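Local coordinates for pentalenene synthase (Streptomyces chartreusis NRRL 3882, PDB 6Q4S), which is an alpha-eudesmol synthase that probably cyclises (2E,6E)-farnesyl diphosphate to the bicyclic alcohol 7-epi-alpha-eudesmol with magnesium as cofactor, at residues A[27-32]-A[120-125]; A[176-181]-A[208-213]; A[278-283]-A[292-297]. One frame throughout, in Å; residues are numbered along the deposited sequence.

Contact 1: residues A[27-32]-A[120-125]; sequences LRWVWE and TLAWAE
Trp29 of helix 19-32 lays its indole against Ala122 and Glu125 of helix 118-131, joining two helices of the all-helical terpene synthase fold away from the metal and substrate sites. The polar part is one hydrogen bond from Trp29 NE1 to Glu125 OE2, 2.9 Å long with an N-H...O angle of 153°. The carboxylate comes to the edge of the indole, its plane turned 64° from the ring, and the N-H approaches OE2 on the syn side, somewhat out of the carboxylate plane. Glu125 reaches this spot with its chain extended. Glu32 OE2 lies 5.3 Å from Glu125 OE1, not in contact; the two like charges may raise each other's proton affinity. Trp29 sends its ring across with CG anti to the backbone N (chi1 -178°), and its side chain also packs on Asn71 and Ser74 of helix 63-79. An alanine here would remove the indole and would probably leave Glu125 OE2 without this N-H and a gap beside Ala122. The apolar part is the far end of the six-membered ring, where Trp29 CZ2 lies 4.0 Å from Ala122 CB and Trp29 CH2 approaches the same methyl most closely, at 3.9 Å.

Contact 2: residues A[176-181]-A[208-213]; sequences FRRRTV and MERMRD
Arg178 of helix 170-180 lies over Asp213 and points its outer end at Arg210, joining that helix to helix 206-228; both belong to the metal-binding domain of the terpene synthase fold. The contact itself lies at the surface, away from the active site, and the adjacent Arg177, which probably binds substrate, takes no part in it. The guanidinium of Arg178 stacks on the carboxylate of Asp213, the two planes only 11° apart. Asp213 CB sits over the middle of the guanidinium, 3.8 Å from Arg178 CZ, while Asp213 OD1 rests 3.7 Å from Arg178 CD. Arg178 NH1 to Asp213 OD2, at 3.6 Å, is a long salt bridge held by charge alone, since no N-H points at the oxygen. A bend at chi3 (-69°) in an otherwise extended chain turns the Arg178 group flat over its partner. The strongest polar partners lie outside the two segments: Arg178 NE pairs with Asp217, Asp213 OD1 with His184, and Arg210 NH2 with Glu269.

The guanidinium of Arg210 stands 80° to that of Arg178, with Arg178 NH2 and Arg210 NH1 3.7 Å apart. Two waters at the edge of the Arg178 group span them: water 2 accepts from both nitrogens, and water 1 does likewise, weakly from Arg210. Shared water oxygens and the surrounding carboxylates would thus be expected to offset the repulsion of the two cations.

Contact 3: residues A[278-283]-A[292-297]; sequences PQMCDE and DRVRMG
Within 278-283 and 292-297 the nearest CA atoms are those of Cys281 and Val294, 8.2 Å apart. The segments belong to helices 252-284 and 288-313, which follow one another through a short link and pack as a helical hairpin at the edge of the all-helical terpene synthase fold, away from the metal and substrate sites. Helix 252-284 is kinked at the start of its 278-283 turn, where the N atoms of Pro278 and Gln279 have no bond to the turn before; beyond it, regular backbone bonds resume, such as Asp282 N to Pro278 O at 3.0 Å.

One methyl carries the contact from the second helix. Val294 CG1, set anti to the backbone N (chi1 172°), points between two neighbours on the first: it lies 3.8 Å from Met280 CE and 3.9 Å from Cys281 SG. Met280 and Val294 meet tip to tip, the methionine running out extended as far as SD and then bending at chi3 (85°), which brings its terminal methyl to the valine. Cys281 approaches on a shorter arm, and its SG stands 4.4 Å from Met280 CE, so that thioether methyl and thiol together form the surface on which the valine methyl rests. Ala202 of helix 200-203 touches both Met280 and Val294, and Leu286 in the link touches Cys281.

All three touching side chains are buried. Val294 CG1 is held by dispersion alone, methyl to methyl with Met280 and methyl to sulfur with Cys281, while the nearby Asp282-Arg291 salt bridge supplies a polar link between the same helices.

In the fold
The three contacts follow one another along the chain without interleaving. Contacts 1 and 2 lie on opposite sides of the chain's centre, 28 Å apart between centres and about 14 Å between nearest atoms. Contact 3 is farther from contact 1, 37 Å between centres, but adjoins contact 2: their centres are 20 Å apart and Met208 N packs 4.3 Å from Met280 SD. None of the three is made by residues of the metal or substrate sites; contact 2 is tied to them only through its helices, the first carrying Arg177, which probably binds the substrate, and the second, helix 206-228, continuing to Asn223 and Ser227, probable magnesium ligands.

Contact 1: residues A[27-32]-A[120-125]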
loop_
_atom_site.group_PDB
_atom_site.type_symbol
_atom_site.label_atom_id
_atom_site.label_comp_id
_atom_site.label_asym_id
_atom_site.label_seq_id
_atom_site.Cartn_x
_atom_site.Cartn_y
_atom_site.Cartn_z
ATOM N N LEU A 27 -2.997 20.373 -21.315
ATOM C CA LEU A 27 -1.998 21.436 -21.388
ATOM C C LEU A 27 -2.283 22.703 -20.596
ATOM O O LEU A 27 -1.333 23.347 -20.100
ATOM C CB LEU A 27 -1.633 21.827 -22.827
ATOM C CG LEU A 27 -1.022 20.703 -23.649
ATOM C CD1 LEU A 27 -0.982 21.149 -25.127
ATOM C CD2 LEU A 27 0.344 20.351 -23.095
ATOM N N ARG A 28 -3.547 23.085 -20.520
ATOM C CA ARG A 28 -3.947 24.204 -19.652
ATOM C C ARG A 28 -3.813 23.859 -18.170
ATOM O O ARG A 28 -3.382 24.694 -17.368
ATOM C CB ARG A 28 -5.394 24.566 -19.970
ATOM C CG ARG A 28 -5.395 25.538 -21.180
ATOM C CD ARG A 28 -6.604 25.331 -22.041
ATOM N NE ARG A 28 -7.739 25.644 -21.245
ATOM C CZ ARG A 28 -8.891 25.019 -21.291
ATOM N NH1 ARG A 28 -9.102 24.017 -22.130
ATOM N NH2 ARG A 28 -9.845 25.431 -20.460
ATOM N N TRP A 29 -4.163 22.615 -17.858
ATOM C CA TRP A 29 -4.028 22.101 -16.483
ATOM C C TRP A 29 -2.586 22.140 -15.973
ATOM O O TRP A 29 -2.355 22.533 -14.830
ATOM C CB TRP A 29 -4.634 20.733 -16.415
ATOM C CG TRP A 29 -4.622 20.053 -15.023
ATOM C CD1 TRP A 29 -5.630 20.085 -14.078
ATOM C CD2 TRP A 29 -3.610 19.178 -14.497
ATOM N NE1 TRP A 29 -5.281 19.300 -12.994
ATOM C CE2 TRP A 29 -4.070 18.708 -13.234
ATOM C CE3 TRP A 29 -2.381 18.733 -14.970
ATOM C CZ2 TRP A 29 -3.304 17.847 -12.421
ATOM C CZ3 TRP A 29 -1.594 17.868 -14.146
ATOM C CH2 TRP A 29 -2.070 17.450 -12.889
ATOM N N VAL A 30 -1.601 21.744 -16.777
ATOM C CA VAL A 30 -0.225 21.779 -16.269
ATOM C C VAL A 30 0.185 23.188 -15.835
ATOM O O VAL A 30 0.942 23.375 -14.849
ATOM C CB VAL A 30 0.885 21.107 -17.144
ATOM C CG1 VAL A 30 0.513 19.676 -17.477
ATOM C CG2 VAL A 30 1.204 21.865 -18.389
ATOM N N TRP A 31 -0.288 24.190 -16.557
ATOM C CA TRP A 31 -0.129 25.591 -16.061
ATOM C C TRP A 31 -0.958 26.020 -14.833
ATOM O O TRP A 31 -0.492 26.678 -13.929
ATOM C CB TRP A 31 -0.460 26.579 -17.217
ATOM C CG TRP A 31 0.605 26.698 -18.187
ATOM C CD1 TRP A 31 0.692 26.093 -19.415
ATOM C CD2 TRP A 31 1.753 27.504 -18.050
ATOM N NE1 TRP A 31 1.842 26.504 -20.061
ATOM C CE2 TRP A 31 2.518 27.353 -19.220
ATOM C CE3 TRP A 31 2.237 28.321 -17.040
ATOM C CZ2 TRP A 31 3.713 28.007 -19.401
ATOM C CZ3 TRP A 31 3.464 28.973 -17.241
ATOM C CH2 TRP A 31 4.172 28.806 -18.389
ATOM N N GLU A 32 -2.196 25.646 -14.808
ATOM C CA GLU A 32 -3.082 25.967 -13.696
ATOM C C GLU A 32 -2.488 25.354 -12.412
ATOM O O GLU A 32 -2.473 25.997 -11.376
ATOM C CB GLU A 32 -4.446 25.333 -13.974
ATOM C CG GLU A 32 -5.517 25.564 -12.921
ATOM C CD GLU A 32 -6.687 24.621 -12.971
ATOM O OE1 GLU A 32 -6.925 24.001 -14.026
ATOM O OE2 GLU A 32 -7.392 24.503 -11.937
ATOM N N THR A 120 2.391 17.710 -5.223
ATOM C CA THR A 120 1.640 16.938 -4.207
ATOM C C THR A 120 0.203 17.381 -4.216
ATOM O O THR A 120 -0.698 16.574 -4.077
ATOM C CB THR A 120 2.265 17.008 -2.806
ATOM O OG1 THR A 120 2.338 18.359 -2.282
ATOM C CG2 THR A 120 3.650 16.418 -2.844
ATOM N N LEU A 121 -0.009 18.675 -4.434
ATOM C CA LEU A 121 -1.369 19.187 -4.605
ATOM C C LEU A 121 -2.033 18.658 -5.847
ATOM O O LEU A 121 -3.206 18.315 -5.799
ATOM C CB LEU A 121 -1.353 20.730 -4.624
ATOM C CG LEU A 121 -0.883 21.334 -3.274
ATOM C CD1 LEU A 121 -0.361 22.758 -3.511
ATOM C CD2 LEU A 121 -1.972 21.315 -2.206
ATOM N N ALA A 122 -1.290 18.584 -6.943
ATOM C CA ALA A 122 -1.778 18.023 -8.189
ATOM C C ALA A 122 -2.162 16.596 -7.990
ATOM O O ALA A 122 -3.246 16.174 -8.406
ATOM C CB ALA A 122 -0.766 18.155 -9.296
ATOM N N TRP A 123 -1.282 15.825 -7.356
ATOM C CA TRP A 123 -1.617 14.430 -7.093
ATOM C C TRP A 123 -2.772 14.261 -6.141
ATOM O O TRP A 123 -3.612 13.403 -6.368
ATOM C CB TRP A 123 -0.363 13.657 -6.637
ATOM C CG TRP A 123 -0.542 12.212 -6.321
ATOM C CD1 TRP A 123 -0.115 11.612 -5.165
ATOM C CD2 TRP A 123 -1.160 11.158 -7.109
ATOM N NE1 TRP A 123 -0.387 10.270 -5.205
ATOM C CE2 TRP A 123 -1.038 9.965 -6.370
ATOM C CE3 TRP A 123 -1.782 11.103 -8.351
ATOM C CZ2 TRP A 123 -1.544 8.721 -6.818
ATOM C CZ3 TRP A 123 -2.283 9.866 -8.803
ATOM C CH2 TRP A 123 -2.180 8.694 -8.022
ATOM N N ALA A 124 -2.869 15.040 -5.074
ATOM C CA ALA A 124 -4.063 14.880 -4.243
ATOM C C ALA A 124 -5.353 15.037 -5.053
ATOM O O ALA A 124 -6.367 14.316 -4.807
ATOM C CB ALA A 124 -4.058 15.817 -3.067
ATOM N N GLU A 125 -5.325 15.940 -6.038
ATOM C CA GLU A 125 -6.488 16.141 -6.923
ATOM C C GLU A 125 -6.743 14.950 -7.805
ATOM O O GLU A 125 -7.840 14.460 -7.793
ATOM C CB GLU A 125 -6.348 17.415 -7.798
ATOM C CG GLU A 125 -7.569 17.605 -8.722
ATOM C CD GLU A 125 -7.342 18.641 -9.824
ATOM O OE1 GLU A 125 -7.294 19.828 -9.441
ATOM O OE2 GLU A 125 -7.203 18.244 -11.023
#

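Contact 2: residues A[176-181]-A[208-213]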
loop_
_atom_site.group_PDB
_atom_site.type_symbol
_atom_site.label_atom_id
_atom_site.label_comp_id
_atom_site.label_asym_id
_atom_site.label_seq_id
_atom_site.Cartn_x
_atom_site.Cartn_y
_atom_site.Cartn_z
ATOM N N PHE A 176 15.989 -4.762 -10.538
ATOM C CA PHE A 176 15.735 -3.357 -10.239
ATOM C C PHE A 176 14.842 -2.607 -11.312
ATOM O O PHE A 176 13.966 -1.749 -10.962
ATOM C CB PHE A 176 17.039 -2.627 -10.119
ATOM C CG PHE A 176 16.938 -1.242 -9.579
ATOM C CD1 PHE A 176 16.406 -0.993 -8.342
ATOM C CD2 PHE A 176 17.425 -0.160 -10.293
ATOM C CE1 PHE A 176 16.339 0.313 -7.835
ATOM C CE2 PHE A 176 17.389 1.132 -9.784
ATOM C CZ PHE A 176 16.824 1.380 -8.557
ATOM N N ARG A 177 15.053 -2.956 -12.561
ATOM C CA ARG A 177 14.434 -2.223 -13.677
ATOM C C ARG A 177 12.954 -2.609 -13.713
ATOM O O ARG A 177 12.137 -1.775 -14.096
ATOM C CB ARG A 177 15.054 -2.551 -15.008
ATOM C CG ARG A 177 14.462 -1.815 -16.213
ATOM C CD ARG A 177 14.718 -0.357 -16.032
ATOM N NE ARG A 177 14.321 0.363 -17.196
ATOM C CZ ARG A 177 13.477 1.380 -17.200
ATOM N NH1 ARG A 177 12.875 1.816 -16.066
ATOM N NH2 ARG A 177 13.189 1.918 -18.376
ATOM N N ARG A 178 12.658 -3.849 -13.346
ATOM C CA ARG A 178 11.266 -4.279 -13.144
ATOM C C ARG A 178 10.524 -3.395 -12.148
ATOM O O ARG A 178 9.324 -3.108 -12.314
ATOM C CB ARG A 178 11.196 -5.722 -12.715
ATOM C CG ARG A 178 9.758 -6.258 -12.607
ATOM C CD ARG A 178 9.718 -7.662 -12.057
ATOM N NE ARG A 178 10.278 -8.636 -13.031
ATOM C CZ ARG A 178 10.499 -9.929 -12.770
ATOM N NH1 ARG A 178 10.236 -10.430 -11.580
ATOM N NH2 ARG A 178 10.964 -10.742 -13.710
ATOM N N ARG A 179 11.241 -2.949 -11.138
ATOM C CA ARG A 179 10.654 -2.085 -10.127
ATOM C C ARG A 179 10.517 -0.628 -10.598
ATOM O O ARG A 179 9.507 -0.012 -10.363
ATOM C CB ARG A 179 11.433 -2.148 -8.828
ATOM C CG ARG A 179 11.633 -3.585 -8.253
ATOM C CD ARG A 179 12.653 -3.594 -7.114
ATOM N NE ARG A 179 12.340 -2.645 -6.045
ATOM C CZ ARG A 179 13.229 -2.002 -5.310
ATOM N NH1 ARG A 179 14.541 -2.155 -5.524
ATOM N NH2 ARG A 179 12.839 -1.101 -4.419
ATOM N N THR A 180 11.556 -0.072 -11.201
ATOM C CA THR A 180 11.605 1.335 -11.541
ATOM C C THR A 180 10.705 1.664 -12.748
ATOM O O THR A 180 10.371 2.827 -12.958
ATOM C CB THR A 180 13.058 1.835 -11.868
ATOM O OG1 THR A 180 13.595 1.107 -12.969
ATOM C CG2 THR A 180 14.002 1.649 -10.639
ATOM N N VAL A 181 10.389 0.680 -13.569
ATOM C CA VAL A 181 9.645 1.002 -14.801
ATOM C C VAL A 181 8.163 1.368 -14.509
ATOM O O VAL A 181 7.577 2.090 -15.280
ATOM C CB VAL A 181 9.742 -0.109 -15.835
ATOM C CG1 VAL A 181 8.932 -1.313 -15.456
ATOM C CG2 VAL A 181 9.308 0.363 -17.217
ATOM N N MET A 208 -1.283 -14.642 -13.887
ATOM C CA MET A 208 -1.428 -13.207 -14.012
ATOM C C MET A 208 -0.293 -12.423 -13.299
ATOM O O MET A 208 0.162 -11.400 -13.811
ATOM C CB MET A 208 -2.806 -12.797 -13.495
ATOM C CG MET A 208 -3.076 -11.306 -13.525
ATOM S SD MET A 208 -3.146 -10.632 -15.185
ATOM C CE MET A 208 -4.924 -10.877 -15.495
ATOM N N GLU A 209 0.165 -12.894 -12.148
ATOM C CA GLU A 209 1.234 -12.184 -11.450
ATOM C C GLU A 209 2.487 -12.190 -12.297
ATOM O O GLU A 209 3.163 -11.172 -12.424
ATOM C CB GLU A 209 1.618 -12.793 -10.105
ATOM C CG GLU A 209 0.553 -12.590 -9.067
ATOM C CD GLU A 209 1.033 -12.795 -7.651
ATOM O OE1 GLU A 209 2.177 -13.287 -7.413
ATOM O OE2 GLU A 209 0.222 -12.453 -6.763
ATOM N N ARG A 210 2.790 -13.351 -12.872
ATOM C CA ARG A 210 3.918 -13.431 -13.795
ATOM C C ARG A 210 3.759 -12.608 -15.074
ATOM O O ARG A 210 4.712 -12.022 -15.578
ATOM C CB ARG A 210 4.178 -14.936 -14.076
ATOM C CG ARG A 210 5.336 -15.225 -14.963
ATOM C CD ARG A 210 6.622 -14.893 -14.298
ATOM N NE ARG A 210 7.734 -15.332 -15.131
ATOM C CZ ARG A 210 8.992 -14.926 -14.972
ATOM N NH1 ARG A 210 9.360 -14.054 -14.016
ATOM N NH2 ARG A 210 9.897 -15.378 -15.796
ATOM N N MET A 211 2.555 -12.558 -15.642
ATOM C CA MET A 211 2.318 -11.740 -16.807
ATOM C C MET A 211 2.624 -10.252 -16.600
ATOM O O MET A 211 3.183 -9.619 -17.469
ATOM C CB MET A 211 0.891 -11.899 -17.315
ATOM C CG MET A 211 0.694 -13.227 -18.018
ATOM S SD MET A 211 -1.030 -13.599 -18.420
ATOM C CE MET A 211 -1.493 -12.437 -19.688
ATOM N N ARG A 212 2.244 -9.723 -15.436
ATOM C CA ARG A 212 2.512 -8.345 -15.080
ATOM C C ARG A 212 4.021 -8.097 -14.959
ATOM O O ARG A 212 4.535 -7.080 -15.439
ATOM C CB ARG A 212 1.784 -8.004 -13.759
ATOM C CG ARG A 212 0.260 -7.968 -13.902
ATOM C CD ARG A 212 -0.520 -8.106 -12.590
ATOM N NE ARG A 212 -0.286 -7.039 -11.606
ATOM C CZ ARG A 212 -0.899 -5.851 -11.558
ATOM N NH1 ARG A 212 -1.801 -5.504 -12.457
ATOM N NH2 ARG A 212 -0.622 -4.999 -10.562
ATOM N N ASP A 213 4.710 -9.022 -14.308
ATOM C CA ASP A 213 6.169 -8.944 -14.209
ATOM C C ASP A 213 6.854 -8.989 -15.565
ATOM O O ASP A 213 7.738 -8.153 -15.823
ATOM C CB ASP A 213 6.718 -10.059 -13.373
ATOM C CG ASP A 213 6.491 -9.867 -11.894
ATOM O OD1 ASP A 213 6.251 -8.734 -11.371
ATOM O OD2 ASP A 213 6.649 -10.892 -11.225
HETATM O O HOH W 1 11.527 -13.400 -12.066
HETATM O O HOH W 2 11.975 -13.573 -14.627
#

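Contact 3: residues A[278-283]-A[292-297]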
loop_
_atom_site.group_PDB
_atom_site.type_symbol
_atom_site.label_atom_id
_atom_site.label_comp_id
_atom_site.label_asym_id
_atom_site.label_seq_id
_atom_site.Cartn_x
_atom_site.Cartn_y
_atom_site.Cartn_z
ATOM N N PRO A 278 -7.277 -19.006 -20.536
ATOM C CA PRO A 278 -8.462 -19.883 -20.429
ATOM C C PRO A 278 -8.293 -21.040 -19.440
ATOM O O PRO A 278 -9.201 -21.306 -18.671
ATOM C CB PRO A 278 -8.676 -20.396 -21.878
ATOM C CG PRO A 278 -8.018 -19.377 -22.746
ATOM C CD PRO A 278 -6.846 -18.843 -21.944
ATOM N N GLN A 279 -7.156 -21.705 -19.397
ATOM C CA GLN A 279 -6.981 -22.765 -18.385
ATOM C C GLN A 279 -7.006 -22.176 -16.958
ATOM O O GLN A 279 -7.457 -22.835 -16.023
ATOM C CB GLN A 279 -5.698 -23.581 -18.644
ATOM C CG GLN A 279 -5.145 -24.411 -17.483
ATOM C CD GLN A 279 -3.789 -25.022 -17.820
ATOM O OE1 GLN A 279 -3.709 -25.970 -18.601
ATOM N NE2 GLN A 279 -2.711 -24.481 -17.234
ATOM N N MET A 280 -6.454 -20.970 -16.777
ATOM C CA MET A 280 -6.449 -20.339 -15.460
ATOM C C MET A 280 -7.908 -20.110 -15.018
ATOM O O MET A 280 -8.267 -20.413 -13.886
ATOM C CB MET A 280 -5.661 -19.003 -15.467
ATOM C CG MET A 280 -5.890 -18.118 -14.226
ATOM S SD MET A 280 -5.090 -16.515 -14.411
ATOM C CE MET A 280 -6.344 -15.658 -15.311
ATOM N N CYS A 281 -8.722 -19.585 -15.932
ATOM C CA CYS A 281 -10.108 -19.315 -15.651
ATOM C C CYS A 281 -10.871 -20.575 -15.306
ATOM O O CYS A 281 -11.713 -20.537 -14.418
ATOM C CB CYS A 281 -10.771 -18.604 -16.813
ATOM S SG CYS A 281 -10.163 -16.930 -17.124
ATOM N N ASP A 282 -10.557 -21.678 -15.991
ATOM C CA ASP A 282 -11.113 -23.020 -15.671
ATOM C C ASP A 282 -10.700 -23.492 -14.270
ATOM O O ASP A 282 -11.529 -23.913 -13.486
ATOM C CB ASP A 282 -10.665 -24.089 -16.713
ATOM C CG ASP A 282 -11.170 -23.812 -18.139
ATOM O OD1 ASP A 282 -12.091 -23.000 -18.349
ATOM O OD2 ASP A 282 -10.645 -24.406 -19.091
ATOM N N GLU A 283 -9.416 -23.450 -13.963
ATOM C CA GLU A 283 -8.903 -23.855 -12.628
ATOM C C GLU A 283 -9.505 -23.024 -11.463
ATOM O O GLU A 283 -9.746 -23.546 -10.375
ATOM C CB GLU A 283 -7.383 -23.743 -12.693
ATOM C CG GLU A 283 -6.499 -23.849 -11.449
ATOM C CD GLU A 283 -5.018 -23.566 -11.822
ATOM O OE1 GLU A 283 -4.697 -23.411 -13.040
ATOM O OE2 GLU A 283 -4.162 -23.488 -10.909
ATOM N N ASP A 292 -14.828 -12.628 -18.929
ATOM C CA ASP A 292 -14.807 -11.417 -19.744
ATOM C C ASP A 292 -14.005 -10.253 -19.110
ATOM O O ASP A 292 -13.450 -9.383 -19.830
ATOM C CB ASP A 292 -16.239 -10.937 -20.012
ATOM C CG ASP A 292 -16.280 -9.665 -20.847
ATOM O OD1 ASP A 292 -15.783 -9.736 -21.984
ATOM O OD2 ASP A 292 -16.767 -8.584 -20.381
ATOM N N ARG A 293 -14.048 -10.178 -17.785
ATOM C CA ARG A 293 -13.335 -9.136 -17.031
ATOM C C ARG A 293 -11.811 -9.445 -17.044
ATOM O O ARG A 293 -11.019 -8.538 -17.208
ATOM C CB ARG A 293 -13.908 -9.002 -15.593
ATOM C CG ARG A 293 -15.296 -8.303 -15.559
ATOM C CD ARG A 293 -16.108 -8.733 -14.318
ATOM N NE ARG A 293 -15.325 -8.544 -13.091
ATOM C CZ ARG A 293 -15.502 -9.147 -11.921
ATOM N NH1 ARG A 293 -16.482 -10.010 -11.713
ATOM N NH2 ARG A 293 -14.680 -8.864 -10.913
ATOM N N VAL A 294 -11.464 -10.720 -16.868
ATOM C CA VAL A 294 -10.101 -11.228 -17.109
ATOM C C VAL A 294 -9.541 -10.849 -18.471
ATOM O O VAL A 294 -8.446 -10.160 -18.593
ATOM C CB VAL A 294 -10.014 -12.739 -16.852
ATOM C CG1 VAL A 294 -8.651 -13.317 -17.292
ATOM C CG2 VAL A 294 -10.195 -13.005 -15.377
ATOM N N ARG A 295 -10.308 -11.187 -19.499
ATOM C CA ARG A 295 -9.928 -10.849 -20.870
ATOM C C ARG A 295 -9.661 -9.369 -21.004
ATOM O O ARG A 295 -8.655 -8.978 -21.598
ATOM C CB ARG A 295 -10.971 -11.338 -21.907
ATOM C CG ARG A 295 -10.683 -10.896 -23.342
ATOM C CD ARG A 295 -11.776 -11.264 -24.363
ATOM N NE ARG A 295 -13.061 -10.652 -24.005
ATOM C CZ ARG A 295 -13.364 -9.352 -24.126
ATOM N NH1 ARG A 295 -12.515 -8.454 -24.626
ATOM N NH2 ARG A 295 -14.562 -8.933 -23.746
ATOM N N MET A 296 -10.521 -8.516 -20.431
ATOM C CA MET A 296 -10.255 -7.073 -20.478
ATOM C C MET A 296 -8.941 -6.665 -19.722
ATOM O O MET A 296 -8.258 -5.706 -20.127
ATOM C CB MET A 296 -11.457 -6.267 -19.919
ATOM C CG MET A 296 -12.660 -6.188 -20.881
ATOM S SD MET A 296 -14.037 -5.104 -20.326
ATOM C CE MET A 296 -14.601 -6.098 -18.930
ATOM N N GLY A 297 -8.698 -7.354 -18.626
ATOM C CA GLY A 297 -7.429 -7.248 -17.858
ATOM C C GLY A 297 -6.198 -7.506 -18.703
ATOM O O GLY A 297 -5.229 -6.723 -18.706
#